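Local coordinates for protein disulfide isomerase (Pseudomonas aeruginosa, PDB 4N30) that probably acts as a thiol-disulfide oxidoreductase of the DsbA kind, helping disulfide bonds to form in other proteins, at residues 62-67 / 126-131; 69-74 / 200-205; 88-93 / 120-125. All blocks are in the same frame, centred on the assembly; numbering follows the deposited sequence. Where two conformers were deposited one is given.

Contact 1: residues 62-67 / 126-131; sequences ADLECP and DAIFAQ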
loop_
_atom_site.group_PDB
_atom_site.type_symbol
_atom_site.label_atom_id
_atom_site.label_comp_id
_atom_site.label_asym_id
_atom_site.label_seq_id
_atom_site.Cartn_x
_atom_site.Cartn_y
_atom_site.Cartn_z
ATOM N N ALA A 62 3.982 3.228 0.676
ATOM C CA ALA A 62 4.956 2.142 0.605
ATOM C C ALA A 62 5.523 1.922 -0.778
ATOM O O ALA A 62 4.982 2.383 -1.804
ATOM C CB ALA A 62 4.331 0.851 1.116
ATOM N N ASP A 63 6.681 1.265 -0.774
ATOM C CA ASP A 63 7.553 1.098 -1.981
ATOM C C ASP A 63 7.985 -0.380 -1.973
ATOM O O ASP A 63 8.426 -0.913 -0.938
ATOM C CB ASP A 63 8.751 2.060 -1.721
ATOM C CG ASP A 63 9.953 1.831 -2.624
ATOM O OD1 ASP A 63 10.082 0.855 -3.332
ATOM O OD2 ASP A 63 10.830 2.783 -2.582
ATOM N N LEU A 64 7.749 -1.056 -3.111
ATOM C CA LEU A 64 7.940 -2.501 -3.192
ATOM C C LEU A 64 9.447 -2.866 -3.247
ATOM O O LEU A 64 9.715 -4.080 -3.102
ATOM C CB LEU A 64 7.181 -2.999 -4.428
ATOM C CG LEU A 64 5.674 -3.080 -4.118
ATOM C CD1 LEU A 64 4.850 -3.037 -5.426
ATOM C CD2 LEU A 64 5.298 -4.325 -3.291
ATOM N N GLU A 65 10.342 -1.924 -3.369
ATOM C CA GLU A 65 11.787 -2.090 -3.215
ATOM C C GLU A 65 12.265 -1.788 -1.829
ATOM O O GLU A 65 13.487 -1.967 -1.586
ATOM C CB GLU A 65 12.534 -1.254 -4.272
ATOM C CG GLU A 65 12.342 -1.755 -5.711
ATOM C CD GLU A 65 12.897 -3.143 -5.855
ATOM O OE1 GLU A 65 12.170 -4.098 -5.735
ATOM O OE2 GLU A 65 14.135 -3.269 -6.029
ATOM N N CYS A 66 11.432 -1.295 -0.950
ATOM C CA CYS A 66 11.922 -0.789 0.361
ATOM C C CYS A 66 11.952 -1.901 1.371
ATOM O O CYS A 66 11.004 -2.661 1.610
ATOM C CB CYS A 66 10.926 0.307 0.797
ATOM S SG CYS A 66 11.160 0.751 2.553
ATOM N N PRO A 67 13.155 -2.085 1.971
ATOM C CA PRO A 67 13.321 -3.220 2.908
ATOM C C PRO A 67 12.489 -3.048 4.150
ATOM O O PRO A 67 12.190 -4.081 4.794
ATOM C CB PRO A 67 14.864 -3.166 3.204
ATOM C CG PRO A 67 15.230 -1.746 3.002
ATOM C CD PRO A 67 14.373 -1.262 1.821
ATOM N N ASP A 126 2.855 -9.484 -2.038
ATOM C CA ASP A 126 3.692 -10.529 -1.418
ATOM C C ASP A 126 4.654 -11.128 -2.400
ATOM O O ASP A 126 5.848 -11.370 -2.111
ATOM C CB ASP A 126 2.819 -11.668 -0.830
ATOM C CG ASP A 126 2.051 -11.257 0.411
ATOM O OD1 ASP A 126 2.407 -10.264 1.009
ATOM O OD2 ASP A 126 1.025 -11.973 0.690
ATOM N N ALA A 127 4.145 -11.443 -3.577
ATOM C CA ALA A 127 5.018 -12.099 -4.559
ATOM C C ALA A 127 6.172 -11.189 -4.936
ATOM O O ALA A 127 7.312 -11.668 -5.105
ATOM C CB ALA A 127 4.193 -12.442 -5.816
ATOM N N ILE A 128 5.938 -9.900 -5.120
ATOM C CA ILE A 128 6.986 -8.940 -5.503
ATOM C C ILE A 128 7.950 -8.800 -4.362
ATOM O O ILE A 128 9.206 -8.837 -4.563
ATOM C CB ILE A 128 6.413 -7.592 -5.979
ATOM C CG1 ILE A 128 5.701 -7.822 -7.282
ATOM C CG2 ILE A 128 7.561 -6.563 -6.101
ATOM C CD1 ILE A 128 4.863 -6.598 -7.684
ATOM N N PHE A 129 7.463 -8.710 -3.126
ATOM C CA PHE A 129 8.427 -8.613 -2.013
ATOM C C PHE A 129 9.275 -9.903 -1.923
ATOM O O PHE A 129 10.455 -9.814 -1.556
ATOM C CB PHE A 129 7.670 -8.409 -0.650
ATOM C CG PHE A 129 7.337 -6.986 -0.328
ATOM C CD1 PHE A 129 8.273 -5.976 -0.463
ATOM C CD2 PHE A 129 6.090 -6.666 0.193
ATOM C CE1 PHE A 129 7.969 -4.647 -0.146
ATOM C CE2 PHE A 129 5.777 -5.338 0.523
ATOM C CZ PHE A 129 6.741 -4.342 0.329
ATOM N N ALA A 130 8.711 -11.039 -2.248
ATOM C CA ALA A 130 9.512 -12.305 -2.200
ATOM C C ALA A 130 10.434 -12.400 -3.363
ATOM O O ALA A 130 11.548 -12.905 -3.167
ATOM C CB ALA A 130 8.542 -13.503 -2.256
ATOM N N GLN A 131 10.082 -11.956 -4.536
ATOM C CA GLN A 131 10.836 -12.237 -5.749
ATOM C C GLN A 131 11.836 -11.163 -6.130
ATOM O O GLN A 131 12.777 -11.480 -6.837
ATOM C CB GLN A 131 9.836 -12.506 -6.902
ATOM C CG GLN A 131 9.048 -13.820 -6.682
ATOM C CD GLN A 131 8.068 -14.040 -7.751
ATOM O OE1 GLN A 131 8.271 -13.678 -8.906
ATOM N NE2 GLN A 131 6.966 -14.653 -7.340
#
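L64 and F129 meet at about a right angle, the methyl CD2 of the leucine standing over one face of the phenyl ring. That methyl lies 4.0 Å from the centroid of the F129 ring and only 13° off its normal, a CH-pi contact displaced toward the rim, near CZ and CE2. Both side chains reach it by the same first torsion, CG lying beside the backbone N and opposite the carbonyl carbon (chi1 -78° for L64, -86° for F129). The F129 ring also reaches in among the carbonyls of the turn: its CE1 is 3.5 Å from L64 O, while D63 O lies at the ring edge, close to its plane. I128 adds a second apolar touch, its branch methyl CG2 4.0 Å from L64 CB, so the leucine sits against two neighbouring residues of helix 99-131. The loop keeps its shape through its own bonds. D63 OD1 accepts from E65 N at 2.8 Å, an Asx turn, and C66 N returns to D63 O at 3.0 Å in a type I beta turn. D63 OD2 is taken up by L95 N, and E65 reaches S132 and G136. C66 is the N-cap of helix 67-81, and the packing sets helix 99-131 against the loop that leads into a CxxC motif at a helix start, the probable redox site of a thioredoxin fold.

Contact 2: residues 69-74 / 200-205; sequences CKVYTP and EGMADE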
loop_
_atom_site.group_PDB
_atom_site.type_symbol
_atom_site.label_atom_id
_atom_site.label_comp_id
_atom_site.label_asym_id
_atom_site.label_seq_id
_atom_site.Cartn_x
_atom_site.Cartn_y
_atom_site.Cartn_z
ATOM N N CYS A 69 9.458 -1.607 4.192
ATOM C CA CYS A 69 8.110 -2.019 3.767
ATOM C C CYS A 69 8.005 -3.532 3.626
ATOM O O CYS A 69 6.929 -4.075 3.940
ATOM C CB CYS A 69 7.778 -1.335 2.458
ATOM S SG CYS A 69 7.570 0.449 2.577
ATOM N N LYS A 70 9.074 -4.184 3.141
ATOM C CA LYS A 70 8.995 -5.591 3.040
ATOM C C LYS A 70 8.769 -6.325 4.388
ATOM O O LYS A 70 7.942 -7.211 4.484
ATOM C CB LYS A 70 10.302 -6.110 2.334
ATOM C CG LYS A 70 10.347 -7.648 2.264
ATOM C CD LYS A 70 11.529 -8.150 1.459
ATOM C CE LYS A 70 11.482 -9.632 1.401
ATOM N NZ LYS A 70 12.442 -10.328 0.466
ATOM N N VAL A 71 9.467 -5.910 5.425
ATOM C CA VAL A 71 9.228 -6.628 6.695
ATOM C C VAL A 71 7.966 -6.097 7.401
ATOM O O VAL A 71 7.314 -6.782 8.151
ATOM C CB VAL A 71 10.474 -6.584 7.598
ATOM C CG1 VAL A 71 10.842 -5.143 7.908
ATOM C CG2 VAL A 71 10.290 -7.366 8.892
ATOM N N TYR A 72 7.625 -4.840 7.180
ATOM C CA TYR A 72 6.529 -4.258 7.960
ATOM C C TYR A 72 5.194 -4.605 7.401
ATOM O O TYR A 72 4.226 -4.802 8.208
ATOM C CB TYR A 72 6.680 -2.688 7.930
ATOM C CG TYR A 72 5.726 -1.991 8.814
ATOM C CD1 TYR A 72 5.769 -2.194 10.238
ATOM C CD2 TYR A 72 4.821 -1.106 8.310
ATOM C CE1 TYR A 72 4.865 -1.537 11.061
ATOM C CE2 TYR A 72 3.960 -0.396 9.168
ATOM C CZ TYR A 72 4.019 -0.636 10.537
ATOM O OH TYR A 72 3.081 0.076 11.311
ATOM N N THR A 73 5.048 -4.714 6.064
ATOM C CA THR A 73 3.698 -4.853 5.536
ATOM C C THR A 73 2.969 -6.156 6.059
ATOM O O THR A 73 1.833 -6.056 6.468
ATOM C CB THR A 73 3.754 -4.794 4.014
ATOM O OG1 THR A 73 4.256 -3.504 3.582
ATOM C CG2 THR A 73 2.370 -4.903 3.391
ATOM N N PRO A 74 3.604 -7.333 6.046
ATOM C CA PRO A 74 2.912 -8.511 6.560
ATOM C C PRO A 74 2.550 -8.376 8.033
ATOM O O PRO A 74 1.496 -8.874 8.511
ATOM C CB PRO A 74 3.875 -9.655 6.301
ATOM C CG PRO A 74 5.149 -9.082 5.766
ATOM C CD PRO A 74 4.947 -7.637 5.469
ATOM N N GLU A 200 5.655 8.470 10.794
ATOM C CA GLU A 200 6.750 8.028 9.915
ATOM C C GLU A 200 7.370 6.833 10.482
ATOM O O GLU A 200 7.845 6.984 11.627
ATOM C CB GLU A 200 7.761 9.171 9.661
ATOM C CG GLU A 200 8.945 8.621 8.727
ATOM C CD GLU A 200 9.729 9.729 8.020
ATOM O OE1 GLU A 200 9.139 10.811 7.710
ATOM O OE2 GLU A 200 10.969 9.466 7.970
ATOM N N GLY A 201 7.551 5.755 9.705
ATOM C CA GLY A 201 8.284 4.544 10.181
ATOM C C GLY A 201 7.393 3.367 10.422
ATOM O O GLY A 201 6.176 3.323 10.101
ATOM N N MET A 202 8.091 2.306 10.834
ATOM C CA MET A 202 7.505 1.011 11.167
ATOM C C MET A 202 6.784 1.040 12.491
ATOM O O MET A 202 7.232 0.397 13.493
ATOM C CB MET A 202 8.503 -0.154 11.071
ATOM C CG MET A 202 9.102 -0.259 9.663
ATOM S SD MET A 202 10.282 -1.655 9.554
ATOM C CE MET A 202 11.420 -1.242 10.816
ATOM N N ALA A 203 5.621 1.667 12.553
ATOM C CA ALA A 203 4.909 1.867 13.830
ATOM C C ALA A 203 4.537 0.518 14.444
ATOM O O ALA A 203 3.811 -0.273 13.823
ATOM C CB ALA A 203 3.651 2.686 13.551
ATOM N N ASP A 204 4.901 0.353 15.739
ATOM C CA ASP A 204 4.602 -0.819 16.526
ATOM C C ASP A 204 3.226 -0.714 17.152
ATOM O O ASP A 204 2.468 0.237 16.889
ATOM C CB ASP A 204 5.666 -1.105 17.621
ATOM C CG ASP A 204 5.788 -0.065 18.619
ATOM O OD1 ASP A 204 4.871 0.692 18.913
ATOM O OD2 ASP A 204 6.903 0.150 19.173
ATOM N N GLU A 205 2.766 -1.741 17.844
ATOM C CA GLU A 205 1.377 -1.700 18.296
ATOM C C GLU A 205 1.145 -0.531 19.222
ATOM O O GLU A 205 0.032 0.023 19.168
ATOM C CB GLU A 205 0.930 -2.999 18.944
ATOM C CG GLU A 205 1.656 -3.370 20.215
ATOM C CD GLU A 205 1.267 -4.768 20.748
ATOM O OE1 GLU A 205 0.320 -5.462 20.197
ATOM O OE2 GLU A 205 1.900 -5.151 21.768
#
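Y72 makes the one hydrogen bond of this contact, giving its hydroxyl proton to the backbone of the loop: Y72 OH to A203 O is 2.6 Å. The donor lies in the carbonyl plane, on a lone pair, with a C=O...O angle of 124°, and A203 O sits at the edge of the tyrosine ring. A203 N is also near the hydroxyl, but the angle is poor and no bond results.

M202 supplies the contacts with the ring. Its CA lies over the face, 3.8 Å from the centroid of the Y72 ring and 18° off the normal, in a CH-pi contact offset toward the rim. The sulfur forms a looser Met-aromatic contact, with M202 SD 5.4 Å from the Y72 centroid and oblique to the ring.

Apolar packing supplies the rest. Y72 CD1 touches M202 CB at 3.5 Å, the two side chains sliding past each other in opposite directions. V71 CG1 meets M202 SD at 3.9 Å, the side chains crossing at about a right angle. With CG turned opposite the backbone N (chi1 -173°), Y72 extends from helix 67-81 toward the loop, while P184 and L186 also pack against it.

One short, in-plane bond thus sets where the end of the phenol lies, the other contacts being nondirectional, and this polar tie rests on the backbone of A203, not its side chain.

Contact 3: residues 88-93 / 120-125; sequences LVWRHL and AFWSAI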
loop_
_atom_site.group_PDB
_atom_site.type_symbol
_atom_site.label_atom_id
_atom_site.label_comp_id
_atom_site.label_asym_id
_atom_site.label_seq_id
_atom_site.Cartn_x
_atom_site.Cartn_y
_atom_site.Cartn_z
ATOM N N LEU A 88 -6.736 -1.323 6.143
ATOM C CA LEU A 88 -5.415 -0.939 5.595
ATOM C C LEU A 88 -5.565 -0.633 4.134
ATOM O O LEU A 88 -6.192 -1.441 3.393
ATOM C CB LEU A 88 -4.435 -2.169 5.791
ATOM C CG LEU A 88 -3.112 -2.068 5.056
ATOM C CD1 LEU A 88 -2.232 -0.933 5.624
ATOM C CD2 LEU A 88 -2.326 -3.345 5.266
ATOM N N VAL A 89 -5.077 0.519 3.681
ATOM C CA VAL A 89 -5.055 0.838 2.268
ATOM C C VAL A 89 -3.676 1.088 1.806
ATOM O O VAL A 89 -2.932 1.904 2.455
ATOM C CB VAL A 89 -5.982 2.056 1.951
ATOM C CG1 VAL A 89 -5.835 2.439 0.495
ATOM C CG2 VAL A 89 -7.446 1.698 2.303
ATOM N N TRP A 90 -3.184 0.351 0.803
ATOM C CA TRP A 90 -1.842 0.572 0.293
ATOM C C TRP A 90 -1.852 1.864 -0.501
ATOM O O TRP A 90 -2.704 1.959 -1.433
ATOM C CB TRP A 90 -1.461 -0.581 -0.630
ATOM C CG TRP A 90 -0.109 -0.449 -1.323
ATOM C CD1 TRP A 90 0.193 0.243 -2.475
ATOM C CD2 TRP A 90 1.150 -1.024 -0.888
ATOM N NE1 TRP A 90 1.487 0.085 -2.798
ATOM C CE2 TRP A 90 2.114 -0.686 -1.881
ATOM C CE3 TRP A 90 1.495 -1.862 0.187
ATOM C CZ2 TRP A 90 3.435 -1.122 -1.804
ATOM C CZ3 TRP A 90 2.808 -2.322 0.232
ATOM C CH2 TRP A 90 3.746 -1.940 -0.761
ATOM N N ARG A 91 -0.925 2.763 -0.279
ATOM C CA ARG A 91 -0.753 3.946 -1.105
ATOM C C ARG A 91 0.629 3.908 -1.687
ATOM O O ARG A 91 1.625 3.622 -1.030
ATOM C CB ARG A 91 -0.928 5.210 -0.232
ATOM C CG ARG A 91 -2.250 5.294 0.552
ATOM C CD ARG A 91 -3.490 5.193 -0.294
ATOM N NE ARG A 91 -3.545 6.419 -0.976
ATOM C CZ ARG A 91 -4.070 7.562 -0.501
ATOM N NH1 ARG A 91 -4.587 7.657 0.720
ATOM N NH2 ARG A 91 -4.006 8.650 -1.268
ATOM N N HIS A 92 0.794 4.283 -2.950
ATOM C CA HIS A 92 2.090 4.189 -3.622
ATOM C C HIS A 92 2.981 5.304 -3.297
ATOM O O HIS A 92 2.649 6.492 -3.581
ATOM C CB HIS A 92 1.877 4.088 -5.141
ATOM C CG HIS A 92 1.180 2.878 -5.538
ATOM N ND1 HIS A 92 1.767 1.649 -5.547
ATOM C CD2 HIS A 92 -0.123 2.715 -6.026
ATOM C CE1 HIS A 92 0.857 0.758 -5.982
ATOM N NE2 HIS A 92 -0.307 1.393 -6.238
ATOM N N LEU A 93 4.222 4.976 -2.883
ATOM C CA LEU A 93 5.275 5.932 -2.866
ATOM C C LEU A 93 6.569 5.194 -3.182
ATOM O O LEU A 93 7.471 5.122 -2.379
ATOM C CB LEU A 93 5.329 6.649 -1.529
ATOM C CG LEU A 93 6.361 7.777 -1.391
ATOM C CD1 LEU A 93 6.034 8.859 -2.415
ATOM C CD2 LEU A 93 6.355 8.364 0.019
ATOM N N ALA A 120 -5.889 -10.527 -5.633
ATOM C CA ALA A 120 -4.743 -10.507 -6.544
ATOM C C ALA A 120 -3.749 -9.382 -6.207
ATOM O O ALA A 120 -2.541 -9.606 -6.340
ATOM C CB ALA A 120 -5.188 -10.403 -8.029
ATOM N N PHE A 121 -4.280 -8.238 -5.851
ATOM C CA PHE A 121 -3.447 -7.115 -5.524
ATOM C C PHE A 121 -2.525 -7.445 -4.339
ATOM O O PHE A 121 -1.284 -7.305 -4.452
ATOM C CB PHE A 121 -4.323 -5.893 -5.188
ATOM C CG PHE A 121 -3.562 -4.701 -4.693
ATOM C CD1 PHE A 121 -3.181 -3.758 -5.620
ATOM C CD2 PHE A 121 -3.258 -4.475 -3.359
ATOM C CE1 PHE A 121 -2.514 -2.590 -5.245
ATOM C CE2 PHE A 121 -2.598 -3.295 -2.981
ATOM C CZ PHE A 121 -2.199 -2.386 -3.939
ATOM N N TRP A 122 -3.072 -7.962 -3.264
ATOM C CA TRP A 122 -2.247 -8.254 -2.103
ATOM C C TRP A 122 -1.383 -9.478 -2.282
ATOM O O TRP A 122 -0.268 -9.472 -1.785
ATOM C CB TRP A 122 -3.143 -8.351 -0.842
ATOM C CG TRP A 122 -3.689 -7.030 -0.463
ATOM C CD1 TRP A 122 -4.967 -6.540 -0.728
ATOM C CD2 TRP A 122 -3.018 -5.982 0.239
ATOM N NE1 TRP A 122 -5.110 -5.248 -0.275
ATOM C CE2 TRP A 122 -3.948 -4.872 0.363
ATOM C CE3 TRP A 122 -1.701 -5.826 0.804
ATOM C CZ2 TRP A 122 -3.578 -3.686 0.959
ATOM C CZ3 TRP A 122 -1.369 -4.632 1.445
ATOM C CH2 TRP A 122 -2.317 -3.562 1.501
ATOM N N SER A 123 -1.828 -10.429 -3.087
ATOM C CA SER A 123 -0.967 -11.533 -3.438
ATOM C C SER A 123 0.197 -11.076 -4.292
ATOM O O SER A 123 1.317 -11.581 -4.110
ATOM C CB SER A 123 -1.737 -12.669 -4.135
ATOM O OG SER A 123 -2.592 -13.281 -3.212
ATOM N N ALA A 124 -0.009 -10.096 -5.154
ATOM C CA ALA A 124 1.071 -9.601 -6.055
ATOM C C ALA A 124 2.047 -8.832 -5.174
ATOM O O ALA A 124 3.275 -8.825 -5.445
ATOM C CB ALA A 124 0.546 -8.756 -7.181
ATOM N N ILE A 125 1.548 -8.052 -4.189
ATOM C CA ILE A 125 2.472 -7.359 -3.244
ATOM C C ILE A 125 3.414 -8.374 -2.569
ATOM O O ILE A 125 4.663 -8.208 -2.510
ATOM C CB ILE A 125 1.653 -6.576 -2.201
ATOM C CG1 ILE A 125 1.073 -5.316 -2.867
ATOM C CG2 ILE A 125 2.572 -6.175 -0.981
ATOM C CD1 ILE A 125 0.199 -4.458 -2.042
#
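W90 projects from its strand toward helix 120-125, and three side chains meet it from one side of its indole. I125 slides past it the opposite way and lays CD1 over the six-membered ring, 3.9 Å from that centroid and 23° off the normal. F121 crosses at about a right angle: its ring edge points to the face of the five-membered ring of W90 in an offset edge-to-face pair, centroids 5.5 Å apart and planes at 75°. F121 has CG opposite its backbone N (chi1 174°), which carries this edge across to W90, where CE2 lies 3.8 Å from W90 CB. Here the thioredoxin-fold sheet, through strand 86-92 next to the central strand 56-62, packs against the long helix 99-131 of the helical region found in DsbA proteins. W122 comes obliquely to W90, with CH2 3.8 Å from W90 CB, and the same CH2 meets L88 CD2 at 3.8 Å, one indole corner bridging two strand residues that point the same way. Y49 also packs edge-to-face with W122; T73 of helix 67-81 touches W90.

The three contacts share one region of a single thioredoxin-like chain. Contacts 1 and 3 have centres about 10 Å apart and both use helix 99-131; contact 2 lies about 13 Å from contact 1 and 14 Å from contact 3. Along the chain, 62-67, 69-74 and 88-93 come first, then 120-125, 126-131 and, far later, 200-205. Contacts 1 and 2 therefore interlock in sequence, while contact 3 falls wholly within both spans. A62, at the end of strand 56-62, makes probable backbone hydrogen bonds to R91 and L93, and F129 touches C69. Contacts 1 and 2 contain C66 and C69 of the CxxC motif, the probable redox site; contact 3 lies behind it, with W90 near it.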